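Local coordinates for tail fiber protein (Acinetobacter phage AM24, PDB 5W5P), which probably recognises and degrades the capsular polysaccharide of its Acinetobacter host, acting as a trimeric tailspike, at residues I181-R186 and V220-R225; T194-T199 and R225-N230; F288-Y293 and G313-S318. All blocks are in the same frame, centred on the assembly; numbering follows the deposited sequence.

Interaction 1 (I181-R186 and V220-R225)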
loop_
_atom_site.group_PDB
_atom_site.type_symbol
_atom_site.label_atom_id
_atom_site.label_comp_id
_atom_site.label_asym_id
_atom_site.label_seq_id
_atom_site.Cartn_x
_atom_site.Cartn_y
_atom_site.Cartn_z
ATOM N N ILE A 181 -7.312 -14.140 26.442
ATOM C CA ILE A 181 -8.647 -14.221 27.028
ATOM C C ILE A 181 -9.679 -14.688 26.017
ATOM O O ILE A 181 -10.769 -15.123 26.408
ATOM C CB ILE A 181 -9.101 -12.877 27.630
ATOM C CG1 ILE A 181 -8.820 -11.731 26.660
ATOM C CG2 ILE A 181 -8.461 -12.646 28.994
ATOM C CD1 ILE A 181 -9.721 -10.542 26.870
ATOM N N PHE A 182 -9.376 -14.599 24.728
ATOM C CA PHE A 182 -10.252 -15.094 23.679
ATOM C C PHE A 182 -9.520 -16.179 22.906
ATOM O O PHE A 182 -8.375 -15.985 22.480
ATOM C CB PHE A 182 -10.697 -13.958 22.756
ATOM C CG PHE A 182 -11.730 -13.060 23.373
ATOM C CD1 PHE A 182 -12.992 -13.548 23.681
ATOM C CD2 PHE A 182 -11.433 -11.740 23.672
ATOM C CE1 PHE A 182 -13.947 -12.730 24.264
ATOM C CE2 PHE A 182 -12.383 -10.913 24.256
ATOM C CZ PHE A 182 -13.644 -11.411 24.551
ATOM N N THR A 183 -10.170 -17.329 22.758
ATOM C CA THR A 183 -9.589 -18.462 22.056
ATOM C C THR A 183 -10.730 -19.241 21.414
ATOM O O THR A 183 -11.876 -18.787 21.395
ATOM C CB THR A 183 -8.753 -19.315 23.019
ATOM O OG1 THR A 183 -8.102 -20.364 22.294
ATOM C CG2 THR A 183 -9.638 -19.931 24.096
ATOM N N SER A 184 -10.419 -20.418 20.884
ATOM C CA SER A 184 -11.453 -21.287 20.350
ATOM C C SER A 184 -12.058 -22.116 21.473
ATOM O O SER A 184 -11.348 -22.596 22.360
ATOM C CB SER A 184 -10.886 -22.198 19.265
ATOM O OG SER A 184 -10.020 -23.170 19.826
ATOM N N LYS A 185 -13.385 -22.274 21.436
ATOM C CA LYS A 185 -14.055 -23.065 22.463
ATOM C C LYS A 185 -13.599 -24.518 22.432
ATOM O O LYS A 185 -13.455 -25.149 23.485
ATOM C CB LYS A 185 -15.572 -22.977 22.300
ATOM C CG LYS A 185 -16.351 -23.702 23.394
ATOM C CD LYS A 185 -17.857 -23.636 23.150
ATOM C CE LYS A 185 -18.550 -22.765 24.182
ATOM N NZ LYS A 185 -19.262 -23.561 25.225
ATOM N N ARG A 186 -13.354 -25.068 21.238
ATOM C CA ARG A 186 -13.038 -26.490 21.155
ATOM C C ARG A 186 -11.624 -26.812 21.617
ATOM O O ARG A 186 -11.292 -27.996 21.746
ATOM C CB ARG A 186 -13.254 -27.011 19.735
ATOM C CG ARG A 186 -12.376 -26.389 18.672
ATOM C CD ARG A 186 -12.585 -27.105 17.355
ATOM N NE ARG A 186 -11.900 -26.452 16.246
ATOM C CZ ARG A 186 -11.803 -26.965 15.021
ATOM N NH1 ARG A 186 -12.345 -28.142 14.747
ATOM N NH2 ARG A 186 -11.167 -26.301 14.066
ATOM N N VAL A 220 -4.746 -10.690 24.576
ATOM C CA VAL A 220 -6.134 -10.534 24.141
ATOM C C VAL A 220 -6.545 -11.712 23.267
ATOM O O VAL A 220 -7.525 -12.407 23.564
ATOM C CB VAL A 220 -6.348 -9.201 23.401
ATOM C CG1 VAL A 220 -7.818 -9.030 23.020
ATOM C CG2 VAL A 220 -5.870 -8.036 24.257
ATOM N N VAL A 221 -5.799 -11.957 22.192
ATOM C CA VAL A 221 -6.131 -12.989 21.219
ATOM C C VAL A 221 -5.121 -14.123 21.337
ATOM O O VAL A 221 -3.907 -13.893 21.290
ATOM C CB VAL A 221 -6.157 -12.421 19.789
ATOM C CG1 VAL A 221 -6.215 -13.553 18.766
ATOM C CG2 VAL A 221 -7.337 -11.471 19.607
ATOM N N ASN A 222 -5.626 -15.346 21.491
ATOM C CA ASN A 222 -4.801 -16.550 21.423
ATOM C C ASN A 222 -4.640 -16.911 19.955
ATOM O O ASN A 222 -5.545 -17.482 19.342
ATOM C CB ASN A 222 -5.435 -17.696 22.203
ATOM C CG ASN A 222 -4.496 -18.877 22.372
ATOM O OD1 ASN A 222 -3.650 -19.145 21.516
ATOM N ND2 ASN A 222 -4.642 -19.593 23.483
ATOM N N GLY A 223 -3.481 -16.575 19.385
ATOM C CA GLY A 223 -3.236 -16.827 17.976
ATOM C C GLY A 223 -3.014 -18.281 17.621
ATOM O O GLY A 223 -2.971 -18.604 16.427
ATOM N N ASP A 224 -2.852 -19.159 18.618
ATOM C CA ASP A 224 -2.788 -20.589 18.341
ATOM C C ASP A 224 -4.117 -21.120 17.834
ATOM O O ASP A 224 -4.145 -22.119 17.104
ATOM C CB ASP A 224 -2.394 -21.367 19.599
ATOM C CG ASP A 224 -0.932 -21.225 19.955
ATOM O OD1 ASP A 224 -0.064 -21.462 19.085
ATOM O OD2 ASP A 224 -0.653 -20.883 21.123
ATOM N N ARG A 225 -5.230 -20.482 18.225
ATOM C CA ARG A 225 -6.568 -21.022 18.007
ATOM C C ARG A 225 -7.504 -20.099 17.246
ATOM O O ARG A 225 -8.595 -20.540 16.869
ATOM C CB ARG A 225 -7.230 -21.379 19.350
ATOM C CG ARG A 225 -6.354 -22.175 20.284
ATOM C CD ARG A 225 -5.787 -23.422 19.617
ATOM N NE ARG A 225 -5.024 -24.249 20.547
ATOM C CZ ARG A 225 -4.443 -25.398 20.220
ATOM N NH1 ARG A 225 -4.531 -25.855 18.978
ATOM N NH2 ARG A 225 -3.759 -26.082 21.129
#

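Interaction 2 (T194-T199 and R225-N230)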
loop_
_atom_site.group_PDB
_atom_site.type_symbol
_atom_site.label_atom_id
_atom_site.label_comp_id
_atom_site.label_asym_id
_atom_site.label_seq_id
_atom_site.Cartn_x
_atom_site.Cartn_y
_atom_site.Cartn_z
ATOM N N THR A 194 -1.738 -30.875 19.862
ATOM C CA THR A 194 -1.058 -30.652 18.595
ATOM C C THR A 194 -2.026 -30.591 17.420
ATOM O O THR A 194 -1.591 -30.352 16.290
ATOM C CB THR A 194 -0.007 -31.741 18.345
ATOM O OG1 THR A 194 -0.650 -33.016 18.216
ATOM C CG2 THR A 194 0.991 -31.784 19.490
ATOM N N ASP A 195 -3.324 -30.763 17.658
ATOM C CA ASP A 195 -4.296 -30.686 16.581
ATOM C C ASP A 195 -4.685 -29.235 16.325
ATOM O O ASP A 195 -4.521 -28.362 17.182
ATOM C CB ASP A 195 -5.533 -31.521 16.909
ATOM C CG ASP A 195 -5.285 -33.005 16.748
ATOM O OD1 ASP A 195 -4.429 -33.375 15.917
ATOM O OD2 ASP A 195 -5.945 -33.805 17.444
ATOM N N ASP A 196 -5.199 -28.985 15.121
ATOM C CA ASP A 196 -5.565 -27.632 14.697
ATOM C C ASP A 196 -6.980 -27.300 15.177
ATOM O O ASP A 196 -7.930 -27.172 14.403
ATOM C CB ASP A 196 -5.436 -27.495 13.186
ATOM C CG ASP A 196 -5.016 -26.100 12.766
ATOM O OD1 ASP A 196 -4.723 -25.279 13.663
ATOM O OD2 ASP A 196 -4.980 -25.823 11.543
ATOM N N LEU A 197 -7.096 -27.137 16.495
ATOM C CA LEU A 197 -8.385 -26.877 17.138
ATOM C C LEU A 197 -8.687 -25.379 17.091
ATOM O O LEU A 197 -8.784 -24.690 18.108
ATOM C CB LEU A 197 -8.378 -27.405 18.566
ATOM C CG LEU A 197 -7.823 -28.819 18.741
ATOM C CD1 LEU A 197 -7.884 -29.240 20.204
ATOM C CD2 LEU A 197 -8.596 -29.797 17.871
ATOM N N TYR A 198 -8.844 -24.886 15.869
ATOM C CA TYR A 198 -8.999 -23.463 15.608
ATOM C C TYR A 198 -10.459 -23.103 15.365
ATOM O O TYR A 198 -11.337 -23.958 15.246
ATOM C CB TYR A 198 -8.153 -23.052 14.393
ATOM C CG TYR A 198 -8.795 -23.426 13.071
ATOM C CD1 TYR A 198 -8.670 -24.711 12.556
ATOM C CD2 TYR A 198 -9.537 -22.497 12.344
ATOM C CE1 TYR A 198 -9.259 -25.062 11.359
ATOM C CE2 TYR A 198 -10.132 -22.841 11.145
ATOM C CZ TYR A 198 -9.991 -24.125 10.659
ATOM O OH TYR A 198 -10.586 -24.467 9.467
ATOM N N THR A 199 -10.704 -21.801 15.273
ATOM C CA THR A 199 -11.947 -21.291 14.711
ATOM C C THR A 199 -11.618 -19.974 14.022
ATOM O O THR A 199 -10.668 -19.287 14.407
ATOM C CB THR A 199 -13.040 -21.138 15.784
ATOM O OG1 THR A 199 -14.275 -20.756 15.166
ATOM C CG2 THR A 199 -12.648 -20.105 16.835
ATOM N N ARG A 225 -5.230 -20.482 18.225
ATOM C CA ARG A 225 -6.568 -21.022 18.007
ATOM C C ARG A 225 -7.504 -20.099 17.246
ATOM O O ARG A 225 -8.595 -20.540 16.869
ATOM C CB ARG A 225 -7.230 -21.379 19.350
ATOM C CG ARG A 225 -6.354 -22.175 20.284
ATOM C CD ARG A 225 -5.787 -23.422 19.617
ATOM N NE ARG A 225 -5.024 -24.249 20.547
ATOM C CZ ARG A 225 -4.443 -25.398 20.220
ATOM N NH1 ARG A 225 -4.531 -25.855 18.978
ATOM N NH2 ARG A 225 -3.759 -26.082 21.129
ATOM N N LEU A 226 -7.114 -18.850 17.000
ATOM C CA LEU A 226 -7.955 -17.871 16.319
ATOM C C LEU A 226 -7.274 -17.469 15.018
ATOM O O LEU A 226 -6.235 -16.798 15.039
ATOM C CB LEU A 226 -8.204 -16.657 17.215
ATOM C CG LEU A 226 -9.023 -16.963 18.475
ATOM C CD1 LEU A 226 -9.390 -15.699 19.248
ATOM C CD2 LEU A 226 -10.268 -17.746 18.108
ATOM N N TYR A 227 -7.851 -17.890 13.894
ATOM C CA TYR A 227 -7.366 -17.550 12.565
ATOM C C TYR A 227 -8.352 -16.611 11.884
ATOM O O TYR A 227 -9.506 -16.481 12.301
ATOM C CB TYR A 227 -7.178 -18.800 11.697
ATOM C CG TYR A 227 -6.241 -19.852 12.257
ATOM C CD1 TYR A 227 -5.300 -19.531 13.228
ATOM C CD2 TYR A 227 -6.289 -21.168 11.793
ATOM C CE1 TYR A 227 -4.446 -20.492 13.737
ATOM C CE2 TYR A 227 -5.431 -22.138 12.296
ATOM C CZ TYR A 227 -4.515 -21.793 13.268
ATOM O OH TYR A 227 -3.658 -22.739 13.777
ATOM N N ASN A 228 -7.886 -15.973 10.813
ATOM C CA ASN A 228 -8.686 -15.036 10.029
ATOM C C ASN A 228 -9.312 -13.974 10.935
ATOM O O ASN A 228 -10.532 -13.859 11.063
ATOM C CB ASN A 228 -9.752 -15.773 9.212
ATOM C CG ASN A 228 -9.156 -16.689 8.147
ATOM O OD1 ASN A 228 -8.006 -17.113 8.244
ATOM N ND2 ASN A 228 -9.949 -17.004 7.132
ATOM N N VAL A 229 -8.440 -13.192 11.569
ATOM C CA VAL A 229 -8.828 -12.232 12.594
ATOM C C VAL A 229 -8.576 -10.825 12.075
ATOM O O VAL A 229 -7.464 -10.508 11.637
ATOM C CB VAL A 229 -8.059 -12.468 13.905
ATOM C CG1 VAL A 229 -8.562 -11.526 14.995
ATOM C CG2 VAL A 229 -8.188 -13.919 14.340
ATOM N N ASN A 230 -9.602 -9.982 12.139
ATOM C CA ASN A 230 -9.482 -8.550 11.873
ATOM C C ASN A 230 -9.540 -7.823 13.215
ATOM O O ASN A 230 -10.605 -7.722 13.831
ATOM C CB ASN A 230 -10.589 -8.072 10.935
ATOM C CG ASN A 230 -10.282 -8.346 9.477
ATOM O OD1 ASN A 230 -9.131 -8.295 9.049
ATOM N ND2 ASN A 230 -11.318 -8.644 8.703
HETATM O O HOH W 1 -5.392 -24.349 16.482
#

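Interaction 3 (F288-Y293 and G313-S318)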
loop_
_atom_site.group_PDB
_atom_site.type_symbol
_atom_site.label_atom_id
_atom_site.label_comp_id
_atom_site.label_asym_id
_atom_site.label_seq_id
_atom_site.Cartn_x
_atom_site.Cartn_y
_atom_site.Cartn_z
ATOM N N PHE A 288 -1.667 3.600 15.463
ATOM C CA PHE A 288 -1.025 4.647 16.258
ATOM C C PHE A 288 -0.399 3.996 17.490
ATOM O O PHE A 288 -1.083 3.731 18.480
ATOM C CB PHE A 288 -2.043 5.711 16.660
ATOM C CG PHE A 288 -2.648 6.458 15.500
ATOM C CD1 PHE A 288 -1.871 6.809 14.404
ATOM C CD2 PHE A 288 -3.993 6.816 15.508
ATOM C CE1 PHE A 288 -2.420 7.503 13.339
ATOM C CE2 PHE A 288 -4.550 7.512 14.445
ATOM C CZ PHE A 288 -3.758 7.857 13.358
ATOM N N CYS A 289 0.907 3.736 17.449
ATOM C CA CYS A 289 1.597 3.063 18.549
ATOM C C CYS A 289 2.489 4.051 19.287
ATOM O O CYS A 289 3.439 4.587 18.708
ATOM C CB CYS A 289 2.422 1.880 18.050
ATOM S SG CYS A 289 1.615 0.872 16.804
ATOM N N GLU A 290 2.198 4.261 20.570
ATOM C CA GLU A 290 2.881 5.253 21.391
ATOM C C GLU A 290 3.532 4.557 22.577
ATOM O O GLU A 290 2.840 3.958 23.406
ATOM C CB GLU A 290 1.903 6.331 21.868
ATOM C CG GLU A 290 1.089 6.973 20.751
ATOM C CD GLU A 290 1.796 8.164 20.117
ATOM O OE1 GLU A 290 3.027 8.306 20.305
ATOM O OE2 GLU A 290 1.120 8.966 19.436
ATOM N N SER A 291 4.861 4.635 22.651
ATOM C CA SER A 291 5.621 4.117 23.787
ATOM C C SER A 291 5.397 2.617 23.977
ATOM O O SER A 291 5.268 2.130 25.100
ATOM C CB SER A 291 5.280 4.880 25.067
ATOM O OG SER A 291 5.509 6.269 24.906
ATOM N N CYS A 292 5.346 1.876 22.873
ATOM C CA CYS A 292 5.267 0.423 22.924
ATOM C C CYS A 292 6.670 -0.171 22.989
ATOM O O CYS A 292 7.573 0.260 22.274
ATOM C CB CYS A 292 4.525 -0.121 21.706
ATOM S SG CYS A 292 2.756 0.203 21.726
ATOM N N TYR A 293 6.845 -1.171 23.844
ATOM C CA TYR A 293 8.165 -1.740 24.080
ATOM C C TYR A 293 8.551 -2.805 23.060
ATOM O O TYR A 293 9.694 -3.282 23.086
ATOM C CB TYR A 293 8.224 -2.302 25.506
ATOM C CG TYR A 293 7.873 -1.254 26.529
ATOM C CD1 TYR A 293 8.743 -0.201 26.791
ATOM C CD2 TYR A 293 6.659 -1.291 27.208
ATOM C CE1 TYR A 293 8.428 0.780 27.715
ATOM C CE2 TYR A 293 6.329 -0.315 28.140
ATOM C CZ TYR A 293 7.216 0.722 28.389
ATOM O OH TYR A 293 6.901 1.700 29.311
ATOM N N GLY A 313 2.355 2.200 6.963
ATOM C CA GLY A 313 1.736 3.394 7.509
ATOM C C GLY A 313 1.530 3.413 9.008
ATOM O O GLY A 313 0.653 4.136 9.493
ATOM N N ASN A 314 2.310 2.643 9.763
ATOM C CA ASN A 314 2.206 2.660 11.213
ATOM C C ASN A 314 2.871 3.908 11.790
ATOM O O ASN A 314 3.743 4.525 11.173
ATOM C CB ASN A 314 2.862 1.423 11.822
ATOM C CG ASN A 314 2.059 0.162 11.595
ATOM O OD1 ASN A 314 0.974 -0.012 12.155
ATOM N ND2 ASN A 314 2.598 -0.737 10.779
ATOM N N LEU A 315 2.439 4.273 12.995
ATOM C CA LEU A 315 3.156 5.222 13.836
ATOM C C LEU A 315 3.900 4.434 14.905
ATOM O O LEU A 315 3.323 3.538 15.531
ATOM C CB LEU A 315 2.198 6.229 14.469
ATOM C CG LEU A 315 2.621 7.020 15.709
ATOM C CD1 LEU A 315 3.546 8.152 15.344
ATOM C CD2 LEU A 315 1.384 7.566 16.407
ATOM N N TRP A 316 5.185 4.749 15.093
ATOM C CA TRP A 316 6.047 4.039 16.048
ATOM C C TRP A 316 6.983 5.070 16.680
ATOM O O TRP A 316 8.070 5.339 16.158
ATOM C CB TRP A 316 6.819 2.920 15.362
ATOM C CG TRP A 316 7.420 1.923 16.298
ATOM C CD1 TRP A 316 8.742 1.805 16.638
ATOM C CD2 TRP A 316 6.731 0.889 17.010
ATOM N NE1 TRP A 316 8.913 0.767 17.521
ATOM C CE2 TRP A 316 7.694 0.183 17.760
ATOM C CE3 TRP A 316 5.393 0.491 17.086
ATOM C CZ2 TRP A 316 7.358 -0.895 18.579
ATOM C CZ3 TRP A 316 5.059 -0.579 17.900
ATOM C CH2 TRP A 316 6.037 -1.259 18.637
ATOM N N GLU A 317 6.559 5.634 17.809
ATOM C CA GLU A 317 7.261 6.729 18.463
ATOM C C GLU A 317 7.597 6.354 19.900
ATOM O O GLU A 317 6.794 5.710 20.585
ATOM C CB GLU A 317 6.413 8.006 18.436
ATOM C CG GLU A 317 7.186 9.291 18.672
ATOM C CD GLU A 317 6.379 10.518 18.300
ATOM O OE1 GLU A 317 5.206 10.356 17.902
ATOM O OE2 GLU A 317 6.915 11.644 18.401
ATOM N N SER A 318 8.787 6.766 20.348
ATOM C CA SER A 318 9.241 6.534 21.722
ATOM C C SER A 318 9.098 5.067 22.106
ATOM O O SER A 318 8.746 4.727 23.236
ATOM C CB SER A 318 8.490 7.430 22.710
ATOM O OG SER A 318 8.554 8.785 22.308
#

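Interaction 1 (I181-R186 and V220-R225)
The T183 side chain runs alongside that of R225, so that the threonine hydroxyl rests against the aliphatic root of the arginine: T183 OG1 is 3.2 Å from R225 CG. With OG1 set opposite the backbone N (chi1 -175°), the hydroxyl is turned along this methylene surface. S184 meets the same root, its OG 3.3 Å from R225 CB. That oxygen has its polar partner in the carbonyl of L197. Beyond CG the arginine leaves the contact, bending at chi2 and carrying NH2 to the carbonyls of E191 and S193.

The N222 side chain is turned toward T183: its CB sits 3.4 Å from F182 O, and its amide ND2 stays 3.7 Å from T183 OG1, a loose approach. The other end of the amide serves its own chain: OD1 accepts from D224 N at 3.0 Å, forming an Asx turn that guides the chain from N222 round to R225.

F182 and V221 are bridged through their backbones. F182 N donates to V220 O over 3.1 Å, and N222 N donates to F182 O over 3.0 Å at an almost straight C=O...N angle of 177°. V220 O also lies at the edge of the F182 ring, close to its plane, and I181 CG1 lies 3.4 Å from V220 O. V220 and V221 point their CB atoms away from 181-186, and the F182 side chain touches M147, I204 and L226.

The single F182-V221 bridge thus joins the two parts of the chain at a corner near V220, consistent with successive rungs of the right-handed parallel beta-helix seen in many phage tailspikes.

Interaction 2 (T194-T199 and R225-N230)
Y227 reaches across to Y198 and D196, and its side chain can be followed outward atom by atom. CB points toward 194-199, and CG lies opposite the carbonyl carbon (chi1 -57°), which brings the ring beside Y198 CB and D196. CD2 touches Y198 CD2 at 3.6 Å. CE2 comes under Y198 CB, which stands over one face of the ring, 3.9 Å from the Y227 centroid, in a CH-pi contact offset toward the rim. The two tyrosine rings are nearly parallel, their planes 16° apart, but slid so far that they barely overlap, and their centroids are 5.1 Å apart. CZ passes D196 OD1 at the ring edge, and at the tip OH donates over 2.8 Å to the syn lone pair of D196 OD1. The hydroxyl has a second partner in R249 NH2.

The backbone holds this register. T199 N donates to R225 O at 2.9 Å, Y227 N donates to T199 O at 3.2 Å, and the parallel bridge between T199 and L226 sets their side chains on one face of the sheet, T199 CG2 alongside L226 CD2.

The guanidinium of R225, whose NH2 bonds to E191 O, makes a weak bond from NH1 to D195 O at 3.1 Å. NH1 also donates to a water lying in the guanidinium plane, and that water donates in turn to D196 OD1 at 3.0 Å. N228, just beyond the contact, bonds through ND2 to E290 of the second subunit.

One carboxylate oxygen thus receives two donors, a phenol and a water. The water bridges R225 NH1 and D196 OD1, whose opposite charges probably favour each other although they are not in direct contact; the loop is therefore fastened by shared polar bonds as well as by the CH-pi contact and the slipped tyrosine pair.

Interaction 3 (F288-Y293 and G313-S318)
With its CG swung opposite the backbone N (chi1 -164°), W316 sends its indole across to C289 and C292, both of which hold SG beside their own backbone N. C289 CB comes to 3.4 Å from W316 CE3. The C289 sulfur lies at the ring edge and in its plane, 5.0 Å from the centroid of the six-membered ring, a Cys sulfur-aromatic contact. C292 CB closes on W316 CH2 at 3.6 Å, with its own sulfur placed obliquely to the ring. The indole NE1 is satisfied by G320 O, and F322 meets the ring edge-to-face.

On the other side of the sheet, E290 folds at chi2 (-88°), which swings its carboxylate across to L315, E290 OE2 lying 3.3 Å from L315 CD2. The same methyl meets F288 CD1, the phenylalanine and leucine crossing at about a right angle.

These pairings belong to neighbouring rungs of a parallel beta-helix. Strands 288-290 and 315-317 run parallel in exact step, pairing F288 with L315, C289 with W316 and E290 with E317, so that like positions stack along the helix. C289 N donates to L315 O at 3.1 Å from well above the carbonyl plane (44°). S291 N donates to E317 O at 3.0 Å, while E317 N gives C289 O a weaker bond. Just past the strand ends, S291 and S318 both take left-handed backbone angles, and S291 CA approaches S318 O at 3.2 Å in a CA-H...O contact.

Stacking also sets two glutamates side by side, E290 OE1 being 3.8 Å from E317 OE1, a like-charge approach. E290 OE2 accepts from N228 of the third subunit, and F288 packs on T261 of that subunit.

In the fold
Interactions 1 and 2 form one neighbourhood, their centres about 7 Å apart. They share R225 and alternate along the chain; S184 of 181-186 also touches L197 of 194-199, and strand 219-222 is followed in the chain by 226-227. Interaction 3 comes later in sequence, its centre about 25 Å from that of interaction 1 and about 28 Å from that of interaction 2, farther along the beta-helix. Interactions 2 and 3 both belong to the run of parallel strand pairings that forms the body of the chain. Within one subunit they do not touch, but in the trimer N228 of 225-230 bonds to E290 of another subunit, so the rungs of one chain are tied to those of its neighbour.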